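Local coordinates for protein transcription regulator (Lactobacillus plantarum WCFS1, PDB 3CLK) that probably regulates transcription as a DNA-binding dimer, with a periplasmic-binding-protein-like effector domain of the LacI/GalR kind, at residues T117-N122 with P272-S277; K142-Y147 with E161-G166; M195-I200 with L215-I220; G199-A204 with T229-T234. One frame throughout, in Å; residues are numbered along the deposited sequence.

Interaction 1. Residues T117-N122 with P272-S277; sequences TNLLIN and PVIRKS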
loop_
_atom_site.group_PDB
_atom_site.type_symbol
_atom_site.label_atom_id
_atom_site.label_comp_id
_atom_site.label_asym_id
_atom_site.label_seq_id
_atom_site.Cartn_x
_atom_site.Cartn_y
_atom_site.Cartn_z
ATOM N N THR B 117 22.933 -8.249 4.951
ATOM C CA THR B 117 23.730 -9.461 4.941
ATOM C C THR B 117 24.527 -9.655 6.229
ATOM O O THR B 117 24.564 -10.758 6.777
ATOM C CB THR B 117 24.677 -9.464 3.729
ATOM O OG1 THR B 117 23.918 -9.210 2.539
ATOM C CG2 THR B 117 25.370 -10.810 3.600
ATOM N N ASN B 118 25.162 -8.593 6.714
ATOM C CA ASN B 118 25.935 -8.696 7.949
ATOM C C ASN B 118 25.041 -9.026 9.134
ATOM O O ASN B 118 25.478 -9.678 10.084
ATOM C CB ASN B 118 26.705 -7.399 8.218
ATOM C CG ASN B 118 28.023 -7.347 7.469
ATOM O OD1 ASN B 118 28.622 -6.280 7.307
ATOM N ND2 ASN B 118 28.489 -8.507 7.019
ATOM N N LEU B 119 23.790 -8.576 9.085
ATOM C CA LEU B 119 22.854 -8.855 10.168
ATOM C C LEU B 119 22.747 -10.374 10.350
ATOM O O LEU B 119 22.733 -10.876 11.482
ATOM C CB LEU B 119 21.481 -8.245 9.854
ATOM C CG LEU B 119 20.442 -8.189 10.985
ATOM C CD1 LEU B 119 19.333 -7.208 10.624
ATOM C CD2 LEU B 119 19.876 -9.585 11.246
ATOM N N LEU B 120 22.678 -11.107 9.240
ATOM C CA LEU B 120 22.591 -12.566 9.300
ATOM C C LEU B 120 23.958 -13.162 9.653
ATOM O O LEU B 120 24.048 -14.091 10.459
ATOM C CB LEU B 120 22.098 -13.136 7.959
ATOM C CG LEU B 120 20.650 -12.796 7.567
ATOM C CD1 LEU B 120 20.357 -13.253 6.138
ATOM C CD2 LEU B 120 19.699 -13.468 8.536
ATOM N N ILE B 121 25.020 -12.625 9.058
ATOM C CA ILE B 121 26.365 -13.118 9.336
ATOM C C ILE B 121 26.670 -13.003 10.828
ATOM O O ILE B 121 27.233 -13.922 11.425
ATOM C CB ILE B 121 27.437 -12.335 8.541
ATOM C CG1 ILE B 121 27.333 -12.670 7.048
ATOM C CG2 ILE B 121 28.827 -12.694 9.055
ATOM C CD1 ILE B 121 28.154 -11.741 6.145
ATOM N N ASN B 122 26.306 -11.875 11.430
ATOM C CA ASN B 122 26.555 -11.682 12.855
ATOM C C ASN B 122 25.690 -12.595 13.728
ATOM O O ASN B 122 25.967 -12.777 14.923
ATOM C CB ASN B 122 26.346 -10.215 13.227
ATOM C CG ASN B 122 27.398 -9.310 12.601
ATOM O OD1 ASN B 122 28.507 -9.754 12.304
ATOM N ND2 ASN B 122 27.064 -8.042 12.416
ATOM N N PRO B 272 18.548 -1.135 11.022
ATOM C CA PRO B 272 17.921 -2.447 11.156
ATOM C C PRO B 272 16.896 -2.434 12.287
ATOM O O PRO B 272 17.124 -1.834 13.342
ATOM C CB PRO B 272 19.105 -3.367 11.439
ATOM C CG PRO B 272 20.062 -2.469 12.168
ATOM C CD PRO B 272 19.980 -1.196 11.360
ATOM N N VAL B 273 15.750 -3.059 12.043
ATOM C CA VAL B 273 14.692 -3.153 13.039
ATOM C C VAL B 273 14.444 -4.639 13.274
ATOM O O VAL B 273 13.884 -5.330 12.419
ATOM C CB VAL B 273 13.385 -2.509 12.555
ATOM C CG1 VAL B 273 12.276 -2.778 13.570
ATOM C CG2 VAL B 273 13.581 -1.016 12.364
ATOM N N ILE B 274 14.867 -5.123 14.433
ATOM C CA ILE B 274 14.719 -6.528 14.767
ATOM C C ILE B 274 13.288 -6.875 15.145
ATOM O O ILE B 274 12.705 -6.253 16.028
ATOM C CB ILE B 274 15.637 -6.908 15.940
ATOM C CG1 ILE B 274 17.057 -6.400 15.674
ATOM C CG2 ILE B 274 15.636 -8.422 16.139
ATOM C CD1 ILE B 274 17.686 -6.922 14.382
ATOM N N ARG B 275 12.714 -7.855 14.458
ATOM C CA ARG B 275 11.363 -8.278 14.780
ATOM C C ARG B 275 11.375 -9.752 15.151
ATOM O O ARG B 275 12.002 -10.112 16.139
ATOM C CB ARG B 275 10.403 -7.967 13.631
ATOM C CG ARG B 275 10.275 -6.460 13.407
ATOM C CD ARG B 275 9.038 -6.040 12.633
ATOM N NE ARG B 275 8.986 -4.581 12.501
ATOM C CZ ARG B 275 9.783 -3.867 11.709
ATOM N NH1 ARG B 275 10.698 -4.470 10.957
ATOM N NH2 ARG B 275 9.684 -2.544 11.687
ATOM N N LYS B 276 10.724 -10.619 14.384
ATOM C CA LYS B 276 10.713 -12.027 14.770
ATOM C C LYS B 276 11.051 -13.043 13.684
ATOM O O LYS B 276 10.821 -14.242 13.864
ATOM C CB LYS B 276 9.340 -12.361 15.365
ATOM C CG LYS B 276 9.053 -11.607 16.664
ATOM C CD LYS B 276 10.052 -12.004 17.749
ATOM C CE LYS B 276 9.832 -11.211 19.023
ATOM N NZ LYS B 276 8.444 -11.380 19.536
ATOM N N SER B 277 11.615 -12.579 12.575
ATOM C CA SER B 277 11.933 -13.469 11.466
ATOM C C SER B 277 13.388 -13.921 11.366
ATOM O O SER B 277 13.763 -14.558 10.381
ATOM C CB SER B 277 11.526 -12.803 10.149
ATOM O OG SER B 277 12.325 -11.655 9.912
#
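L119 reaches from the last turns of helix 109-121 with a single methyl group, CD1, and sets it against two side chains of segment 272-277. P272 offers its ring carbon CB, 3.9 Å from L119 CD1. I274, two residues on, brings the far end of its side chain to the same methyl, with I274 CD1 4.1 Å from L119 CD1. The leucine has CG anti to its backbone N (chi1 -168°), and that rotation carries CD1 out from the helix toward the strand. I274 and L119 lie alongside, pointing opposite ways, whereas the leucine comes in at a slant to the proline ring. The backbones stay well apart, the closest CA atoms, those of L119 and P272, being 8.1 Å from each other. In the periplasmic-binding-protein-like fold this helix packs beside the mixed sheet of the C-terminal lobe, and P272 belongs to strand 271-273, the antiparallel strand at one margin of that sheet. The contact is apolar and lies near the surface, P272 and I274 both being exposed. L119 also touches T234 and V218 on the two strands further in, and I274 rests on T234 as well, while V273 pairs through its backbone with S235 of strand 234-237.

Interaction 2. Residues K142-Y147 with E161-G166; sequences KRLAGY and EWIKPG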
loop_
_atom_site.group_PDB
_atom_site.type_symbol
_atom_site.label_atom_id
_atom_site.label_comp_id
_atom_site.label_asym_id
_atom_site.label_seq_id
_atom_site.Cartn_x
_atom_site.Cartn_y
_atom_site.Cartn_z
ATOM N N LYS B 142 23.670 -1.979 -6.886
ATOM C CA LYS B 142 24.318 -1.555 -5.652
ATOM C C LYS B 142 24.000 -2.453 -4.460
ATOM O O LYS B 142 24.895 -2.844 -3.718
ATOM C CB LYS B 142 23.937 -0.107 -5.336
ATOM C CG LYS B 142 24.254 0.859 -6.468
ATOM C CD LYS B 142 25.712 0.767 -6.895
ATOM C CE LYS B 142 26.611 1.624 -6.028
ATOM N NZ LYS B 142 26.397 3.079 -6.278
ATOM N N ARG B 143 22.728 -2.783 -4.280
ATOM C CA ARG B 143 22.333 -3.641 -3.172
ATOM C C ARG B 143 23.037 -4.989 -3.271
ATOM O O ARG B 143 23.527 -5.511 -2.275
ATOM C CB ARG B 143 20.811 -3.834 -3.159
ATOM C CG ARG B 143 20.060 -2.548 -2.873
ATOM C CD ARG B 143 18.553 -2.757 -2.749
ATOM N NE ARG B 143 17.895 -1.475 -2.509
ATOM C CZ ARG B 143 16.596 -1.321 -2.272
ATOM N NH1 ARG B 143 15.795 -2.376 -2.233
ATOM N NH2 ARG B 143 16.103 -0.103 -2.088
ATOM N N LEU B 144 23.115 -5.536 -4.479
ATOM C CA LEU B 144 23.769 -6.820 -4.670
ATOM C C LEU B 144 25.267 -6.702 -4.401
ATOM O O LEU B 144 25.867 -7.613 -3.836
ATOM C CB LEU B 144 23.540 -7.350 -6.091
ATOM C CG LEU B 144 23.966 -8.809 -6.311
ATOM C CD1 LEU B 144 23.013 -9.737 -5.553
ATOM C CD2 LEU B 144 23.957 -9.147 -7.796
ATOM N N ALA B 145 25.872 -5.586 -4.803
ATOM C CA ALA B 145 27.301 -5.391 -4.567
ATOM C C ALA B 145 27.563 -5.373 -3.061
ATOM O O ALA B 145 28.570 -5.901 -2.597
ATOM C CB ALA B 145 27.781 -4.077 -5.205
ATOM N N GLY B 146 26.649 -4.760 -2.310
ATOM C CA GLY B 146 26.775 -4.693 -0.862
ATOM C C GLY B 146 26.707 -6.084 -0.256
ATOM O O GLY B 146 27.423 -6.395 0.698
ATOM N N TYR B 147 25.841 -6.919 -0.823
ATOM C CA TYR B 147 25.658 -8.305 -0.389
ATOM C C TYR B 147 26.941 -9.097 -0.623
ATOM O O TYR B 147 27.395 -9.837 0.260
ATOM C CB TYR B 147 24.500 -8.940 -1.173
ATOM C CG TYR B 147 24.473 -10.459 -1.231
ATOM C CD1 TYR B 147 23.978 -11.221 -0.170
ATOM C CD2 TYR B 147 24.899 -11.130 -2.380
ATOM C CE1 TYR B 147 23.901 -12.627 -0.265
ATOM C CE2 TYR B 147 24.832 -12.509 -2.481
ATOM C CZ TYR B 147 24.329 -13.257 -1.429
ATOM O OH TYR B 147 24.248 -14.624 -1.574
ATOM N N GLU B 161 24.169 -19.424 -7.353
ATOM C CA GLU B 161 22.943 -20.172 -7.114
ATOM C C GLU B 161 22.153 -19.611 -5.934
ATOM O O GLU B 161 20.971 -19.918 -5.770
ATOM C CB GLU B 161 23.262 -21.649 -6.866
ATOM C CG GLU B 161 24.003 -22.296 -8.018
ATOM C CD GLU B 161 23.433 -21.875 -9.358
ATOM O OE1 GLU B 161 22.264 -22.215 -9.643
ATOM O OE2 GLU B 161 24.153 -21.192 -10.118
ATOM N N TRP B 162 22.812 -18.789 -5.121
ATOM C CA TRP B 162 22.184 -18.178 -3.952
ATOM C C TRP B 162 21.535 -16.844 -4.313
ATOM O O TRP B 162 20.934 -16.172 -3.464
ATOM C CB TRP B 162 23.228 -17.951 -2.856
ATOM C CG TRP B 162 23.794 -19.212 -2.248
ATOM C CD1 TRP B 162 23.407 -20.500 -2.504
ATOM C CD2 TRP B 162 24.811 -19.293 -1.244
ATOM N NE1 TRP B 162 24.119 -21.375 -1.716
ATOM C CE2 TRP B 162 24.988 -20.661 -0.931
ATOM C CE3 TRP B 162 25.590 -18.342 -0.573
ATOM C CZ2 TRP B 162 25.910 -21.104 0.022
ATOM C CZ3 TRP B 162 26.512 -18.782 0.382
ATOM C CH2 TRP B 162 26.661 -20.152 0.667
ATOM N N ILE B 163 21.659 -16.473 -5.582
ATOM C CA ILE B 163 21.110 -15.227 -6.081
ATOM C C ILE B 163 19.965 -15.531 -7.038
ATOM O O ILE B 163 20.169 -16.140 -8.098
ATOM C CB ILE B 163 22.209 -14.415 -6.810
ATOM C CG1 ILE B 163 23.444 -14.307 -5.907
ATOM C CG2 ILE B 163 21.702 -13.031 -7.159
ATOM C CD1 ILE B 163 24.674 -13.698 -6.595
ATOM N N LYS B 164 18.757 -15.133 -6.644
ATOM C CA LYS B 164 17.568 -15.353 -7.453
ATOM C C LYS B 164 16.940 -14.007 -7.759
ATOM O O LYS B 164 16.294 -13.398 -6.904
ATOM C CB LYS B 164 16.566 -16.236 -6.710
ATOM C CG LYS B 164 17.090 -17.627 -6.387
ATOM C CD LYS B 164 17.441 -18.407 -7.652
ATOM C CE LYS B 164 17.934 -19.804 -7.307
ATOM N NZ LYS B 164 18.317 -20.583 -8.514
ATOM N N PRO B 165 17.158 -13.506 -8.984
ATOM C CA PRO B 165 16.620 -12.221 -9.425
ATOM C C PRO B 165 15.098 -12.204 -9.460
ATOM O O PRO B 165 14.444 -13.247 -9.509
ATOM C CB PRO B 165 17.228 -12.053 -10.818
ATOM C CG PRO B 165 18.538 -12.751 -10.691
ATOM C CD PRO B 165 18.145 -14.012 -9.953
ATOM N N GLY B 166 14.550 -11.002 -9.452
ATOM C CA GLY B 166 13.115 -10.842 -9.480
ATOM C C GLY B 166 12.826 -9.388 -9.742
ATOM O O GLY B 166 13.693 -8.648 -10.214
#
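Y147 lays its ring beside I163 and carries its hydroxyl on to W162, linking helix 138-153 to strand 163-164 and the 3-10 turn just before it. These are the helix and the second strand of a beta-alpha-beta crossover that begins with strand 128-131, in the mixed sheet of a periplasmic-binding-protein-like lobe. The first torsion of the tyrosine, 159°, turns CG away from the backbone N and sends the ring from the helix toward the sheet. Its CE2 comes 4.1 Å from I163 CG1. One turn earlier on the helix, L144 adds the second apolar meeting: L144 CD1 touches I163 CG2 at 3.9 Å. I163 is therefore held by both of its branches, CG1 on the tyrosine and CG2 on the leucine, and it buries more surface here than any other residue of the two segments.

All three of these side chains also touch I130 on strand 128-131, which closes a small buried apolar cluster under the helix. Y147 hydrogen-bonds through its hydroxyl to I128 O on the same strand, so the polar end of this buried ring is satisfied. R143, on another side of the helix, is salt-bridged through NE to D109 of helix 109-121. The side chains of Y147 and W162 cross at about a right angle. Y147 OH lies at the edge of the indole, near its plane, 3.7 Å from W162 CB and 4.1 Å from W162 CE3.

Interaction 3. Residues M195-I200 with L215-I220; sequences MTAIGI and LSIVSI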
loop_
_atom_site.group_PDB
_atom_site.type_symbol
_atom_site.label_atom_id
_atom_site.label_comp_id
_atom_site.label_asym_id
_atom_site.label_seq_id
_atom_site.Cartn_x
_atom_site.Cartn_y
_atom_site.Cartn_z
HETATM N N MSE B 195 7.287 -6.950 0.343
HETATM C CA MSE B 195 6.353 -7.835 -0.354
HETATM C C MSE B 195 7.089 -9.095 -0.823
HETATM O O MSE B 195 6.527 -10.191 -0.832
HETATM C CB MSE B 195 5.717 -7.139 -1.570
HETATM C CG MSE B 195 4.741 -6.027 -1.226
HETATM SE SE MSE B 195 3.325 -6.706 -0.082
HETATM C CE MSE B 195 2.624 -8.088 -1.229
ATOM N N THR B 196 8.338 -8.936 -1.241
ATOM C CA THR B 196 9.121 -10.088 -1.682
ATOM C C THR B 196 9.338 -11.008 -0.474
ATOM O O THR B 196 9.223 -12.231 -0.574
ATOM C CB THR B 196 10.476 -9.633 -2.292
ATOM O OG1 THR B 196 10.226 -8.967 -3.540
ATOM C CG2 THR B 196 11.401 -10.842 -2.551
ATOM N N ALA B 197 9.614 -10.414 0.681
ATOM C CA ALA B 197 9.829 -11.191 1.895
ATOM C C ALA B 197 8.584 -11.987 2.273
ATOM O O ALA B 197 8.679 -13.120 2.746
ATOM C CB ALA B 197 10.213 -10.266 3.035
ATOM N N ILE B 198 7.410 -11.410 2.066
ATOM C CA ILE B 198 6.205 -12.130 2.423
ATOM C C ILE B 198 6.054 -13.347 1.512
ATOM O O ILE B 198 5.664 -14.414 1.973
ATOM C CB ILE B 198 4.962 -11.215 2.355
ATOM C CG1 ILE B 198 5.142 -10.027 3.305
ATOM C CG2 ILE B 198 3.714 -11.985 2.803
ATOM C CD1 ILE B 198 3.963 -9.082 3.319
ATOM N N GLY B 199 6.396 -13.196 0.230
ATOM C CA GLY B 199 6.302 -14.317 -0.697
ATOM C C GLY B 199 7.263 -15.431 -0.293
ATOM O O GLY B 199 6.925 -16.619 -0.323
ATOM N N ILE B 200 8.475 -15.046 0.085
ATOM C CA ILE B 200 9.478 -16.010 0.524
ATOM C C ILE B 200 8.938 -16.725 1.756
ATOM O O ILE B 200 8.986 -17.953 1.855
ATOM C CB ILE B 200 10.794 -15.307 0.925
ATOM C CG1 ILE B 200 11.453 -14.695 -0.309
ATOM C CG2 ILE B 200 11.741 -16.304 1.617
ATOM C CD1 ILE B 200 12.621 -13.780 0.013
ATOM N N LEU B 215 15.041 -21.201 9.092
ATOM C CA LEU B 215 15.286 -20.221 8.041
ATOM C C LEU B 215 15.058 -18.791 8.545
ATOM O O LEU B 215 13.983 -18.463 9.039
ATOM C CB LEU B 215 14.384 -20.483 6.826
ATOM C CG LEU B 215 14.519 -19.465 5.686
ATOM C CD1 LEU B 215 15.946 -19.501 5.130
ATOM C CD2 LEU B 215 13.508 -19.762 4.588
ATOM N N SER B 216 16.082 -17.953 8.433
ATOM C CA SER B 216 15.970 -16.557 8.840
ATOM C C SER B 216 15.703 -15.730 7.586
ATOM O O SER B 216 16.229 -16.035 6.514
ATOM C CB SER B 216 17.270 -16.060 9.490
ATOM O OG SER B 216 17.420 -16.530 10.820
ATOM N N ILE B 217 14.893 -14.686 7.728
ATOM C CA ILE B 217 14.581 -13.801 6.608
ATOM C C ILE B 217 14.748 -12.353 7.035
ATOM O O ILE B 217 14.239 -11.957 8.076
ATOM C CB ILE B 217 13.121 -13.971 6.116
ATOM C CG1 ILE B 217 12.902 -15.385 5.576
ATOM C CG2 ILE B 217 12.819 -12.921 5.045
ATOM C CD1 ILE B 217 11.463 -15.670 5.175
ATOM N N VAL B 218 15.473 -11.575 6.230
ATOM C CA VAL B 218 15.680 -10.152 6.486
ATOM C C VAL B 218 15.067 -9.388 5.306
ATOM O O VAL B 218 15.443 -9.597 4.145
ATOM C CB VAL B 218 17.179 -9.790 6.580
ATOM C CG1 VAL B 218 17.337 -8.284 6.695
ATOM C CG2 VAL B 218 17.808 -10.476 7.801
ATOM N N SER B 219 14.129 -8.497 5.607
ATOM C CA SER B 219 13.462 -7.727 4.574
ATOM C C SER B 219 14.095 -6.350 4.386
ATOM O O SER B 219 14.650 -5.776 5.322
ATOM C CB SER B 219 11.977 -7.570 4.939
ATOM O OG SER B 219 11.269 -6.866 3.941
ATOM N N ILE B 220 14.035 -5.833 3.165
ATOM C CA ILE B 220 14.560 -4.500 2.884
ATOM C C ILE B 220 13.346 -3.605 2.675
ATOM O O ILE B 220 12.428 -3.972 1.945
ATOM C CB ILE B 220 15.430 -4.466 1.608
ATOM C CG1 ILE B 220 16.734 -5.230 1.846
ATOM C CG2 ILE B 220 15.773 -3.017 1.234
ATOM C CD1 ILE B 220 17.527 -5.455 0.565
#
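Apolar packing joins I200 and A197, one turn apart on helix 194-206, to I217 of strand 216-219. The tightest approach is between methyls: I200 CG2 lies 3.6 Å from I217 CD1. The two isoleucines overlap side by side, one extending from the helix and the other from the strand; the CG2 branch of I200 meets the chain end of I217. With chi1 at -63°, I217 directs CG1 and its terminal CD1 to I200, and its CG2 to A197 CB, 4.2 Å away. One strand side chain thus serves both helix positions.

A mixed contact lies further along the strand. A197 CB sits 3.7 Å from S219 CB and also from S219 OG, in van der Waals contact with both. The small alanine allows helix and strand to come close here, with the CA atoms of A197 and S219 only 5.7 Å apart. The serine hydroxyl, swung to the far side of CB from the backbone N (chi1 -178°), hydrogen-bonds to D194 OD1 at the start of the helix, giving this buried group a polar partner.

A197 and I200 also touch A191 on strand 188-191, and I200 touches I189, so the helix bridges two neighbouring strands. M195, modelled as selenomethionine, and I198 instead pack on I228 of the second subunit. The helix runs nearly antiparallel to strand 216-219, at 163°, with their axes 8.3 Å apart at the closest point. This is the layering of a right-handed beta-alpha-beta crossover, here strand 188-191, helix 194-206 and strand 216-219, in the Rossmann-like C-terminal lobe of the periplasmic-binding-protein-like fold.

Interaction 4. Residues G199-A204 with T229-T234; sequences GILNQA and TRPQLT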
loop_
_atom_site.group_PDB
_atom_site.type_symbol
_atom_site.label_atom_id
_atom_site.label_comp_id
_atom_site.label_asym_id
_atom_site.label_seq_id
_atom_site.Cartn_x
_atom_site.Cartn_y
_atom_site.Cartn_z
ATOM N N GLY B 199 6.396 -13.196 0.230
ATOM C CA GLY B 199 6.302 -14.317 -0.697
ATOM C C GLY B 199 7.263 -15.431 -0.293
ATOM O O GLY B 199 6.925 -16.619 -0.323
ATOM N N ILE B 200 8.475 -15.046 0.085
ATOM C CA ILE B 200 9.478 -16.010 0.524
ATOM C C ILE B 200 8.938 -16.725 1.756
ATOM O O ILE B 200 8.986 -17.953 1.855
ATOM C CB ILE B 200 10.794 -15.307 0.925
ATOM C CG1 ILE B 200 11.453 -14.695 -0.309
ATOM C CG2 ILE B 200 11.741 -16.304 1.617
ATOM C CD1 ILE B 200 12.621 -13.780 0.013
ATOM N N LEU B 201 8.424 -15.932 2.690
ATOM C CA LEU B 201 7.877 -16.426 3.948
ATOM C C LEU B 201 6.763 -17.442 3.759
ATOM O O LEU B 201 6.752 -18.504 4.402
ATOM C CB LEU B 201 7.343 -15.250 4.774
ATOM C CG LEU B 201 7.057 -15.457 6.269
ATOM C CD1 LEU B 201 6.512 -14.158 6.886
ATOM C CD2 LEU B 201 6.059 -16.564 6.456
ATOM N N ASN B 202 5.804 -17.106 2.903
ATOM C CA ASN B 202 4.686 -17.997 2.660
ATOM C C ASN B 202 5.113 -19.257 1.911
ATOM O O ASN B 202 4.642 -20.345 2.236
ATOM C CB ASN B 202 3.573 -17.272 1.888
ATOM C CG ASN B 202 2.832 -16.247 2.743
ATOM O OD1 ASN B 202 2.910 -16.273 3.976
ATOM N ND2 ASN B 202 2.099 -15.353 2.094
ATOM N N GLN B 203 5.994 -19.122 0.916
ATOM C CA GLN B 203 6.435 -20.297 0.167
ATOM C C GLN B 203 7.249 -21.222 1.056
ATOM O O GLN B 203 7.118 -22.442 0.971
ATOM C CB GLN B 203 7.267 -19.922 -1.065
ATOM C CG GLN B 203 7.621 -21.148 -1.938
ATOM C CD GLN B 203 6.382 -21.879 -2.449
ATOM O OE1 GLN B 203 6.346 -23.113 -2.516
ATOM N NE2 GLN B 203 5.365 -21.119 -2.816
ATOM N N ALA B 204 8.098 -20.645 1.899
ATOM C CA ALA B 204 8.900 -21.453 2.818
ATOM C C ALA B 204 7.928 -22.250 3.678
ATOM O O ALA B 204 8.094 -23.453 3.887
ATOM C CB ALA B 204 9.753 -20.557 3.707
ATOM N N THR B 229 2.839 -9.803 9.016
ATOM C CA THR B 229 3.057 -11.220 8.752
ATOM C C THR B 229 3.416 -11.927 10.051
ATOM O O THR B 229 3.797 -11.289 11.028
ATOM C CB THR B 229 4.203 -11.445 7.750
ATOM O OG1 THR B 229 5.411 -10.864 8.263
ATOM C CG2 THR B 229 3.868 -10.809 6.416
ATOM N N ARG B 230 3.279 -13.245 10.059
ATOM C CA ARG B 230 3.618 -14.047 11.229
ATOM C C ARG B 230 4.639 -15.093 10.790
ATOM O O ARG B 230 4.313 -16.000 10.029
ATOM C CB ARG B 230 2.380 -14.754 11.785
ATOM C CG ARG B 230 1.327 -13.827 12.371
ATOM C CD ARG B 230 1.851 -13.008 13.547
ATOM N NE ARG B 230 2.195 -11.650 13.138
ATOM C CZ ARG B 230 1.955 -10.563 13.864
ATOM N NH1 ARG B 230 1.372 -10.664 15.050
ATOM N NH2 ARG B 230 2.276 -9.370 13.392
ATOM N N PRO B 231 5.882 -14.984 11.277
ATOM C CA PRO B 231 6.367 -13.956 12.204
ATOM C C PRO B 231 6.577 -12.590 11.559
ATOM O O PRO B 231 6.709 -12.487 10.339
ATOM C CB PRO B 231 7.682 -14.545 12.700
ATOM C CG PRO B 231 8.210 -15.220 11.464
ATOM C CD PRO B 231 6.967 -15.919 10.913
ATOM N N GLN B 232 6.615 -11.547 12.385
ATOM C CA GLN B 232 6.847 -10.201 11.881
ATOM C C GLN B 232 8.276 -10.147 11.348
ATOM O O GLN B 232 9.203 -10.670 11.965
ATOM C CB GLN B 232 6.623 -9.166 12.987
ATOM C CG GLN B 232 5.184 -9.164 13.477
ATOM C CD GLN B 232 4.806 -7.902 14.221
ATOM O OE1 GLN B 232 5.479 -7.496 15.170
ATOM N NE2 GLN B 232 3.712 -7.274 13.798
ATOM N N LEU B 233 8.441 -9.502 10.200
ATOM C CA LEU B 233 9.732 -9.424 9.523
ATOM C C LEU B 233 10.787 -8.452 10.031
ATOM O O LEU B 233 10.536 -7.251 10.167
ATOM C CB LEU B 233 9.501 -9.139 8.037
ATOM C CG LEU B 233 8.839 -10.212 7.178
ATOM C CD1 LEU B 233 8.259 -9.573 5.915
ATOM C CD2 LEU B 233 9.861 -11.282 6.827
ATOM N N THR B 234 11.975 -8.983 10.300
ATOM C CA THR B 234 13.087 -8.159 10.726
ATOM C C THR B 234 13.475 -7.473 9.432
ATOM O O THR B 234 13.408 -8.078 8.354
ATOM C CB THR B 234 14.265 -9.001 11.238
ATOM O OG1 THR B 234 13.930 -9.533 12.521
ATOM C CG2 THR B 234 15.529 -8.153 11.368
#
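Apolar and van der Waals contacts all converge on L201, which reaches from helix 194-206 into the loop of residues 229-233. Its CD1 methyl is 3.7 Å from both T229 CB and T229 OG1, the two side chains crossing obliquely. The same methyl lies 4.4 Å from both L233 CD2 and P231 CD, two looser contacts. A first torsion of -164° and an extended second one carry the forked end of L201 outward to the loop. Two backbone oxygens also border the leucine: L201 CD1 is 3.8 Å from P231 O, and L201 CD2 is 4.0 Å from R230 O.

Two hydrogen bonds within the loop help hold its shape beside the leucine. T229 OG1 donates to P231 O over 2.9 Å, with the donor tilted 34° from the carbonyl plane. R230 NE donates to T229 O over 2.7 Å in a fairly straight bond of 163°; the oxygen lies close to the guanidinium plane, but NE stands above the carbonyl plane. The peptide bond before P231 is cis, and it sharpens the bend between R230 and P231.

This loop leads from strand 216-219 into strand 234-237, and its L233 also packs on A197 and I198 of the same helix and on I217. On the neighbouring side of the helix, N202 ND2 hydrogen-bonds to Y170 OH and to I228 O of the second subunit. From the loop, R230 packs on N202 and Q232 on Y170, both of the second subunit. Helix and loop together therefore sit at the dimer interface, beside the mixed sheet and helix 170-180.

How the interactions relate
All four interactions belong to the C-terminal lobe and lie on or beside its mixed sheet. Interactions 3 and 4 are the closest pair, with centres about 6 Å apart; both use helix 194-206, share G199 and I200, and reach the second subunit. S219 N lies 2.9 Å from T234 O, a probable hydrogen bond joining their strands. Interaction 1 is tied to both: S277 OG is 2.7 Å from both I217 O and T234 N. Interaction 2 lies further along the sheet, touching interaction 1 where T117 OG1 approaches Y147 CD1 at 3.4 Å and interaction 3 where R143 NH1 packs on I220 CG2 at 3.5 Å, but its nearest atoms stay about 8 Å from interaction 4.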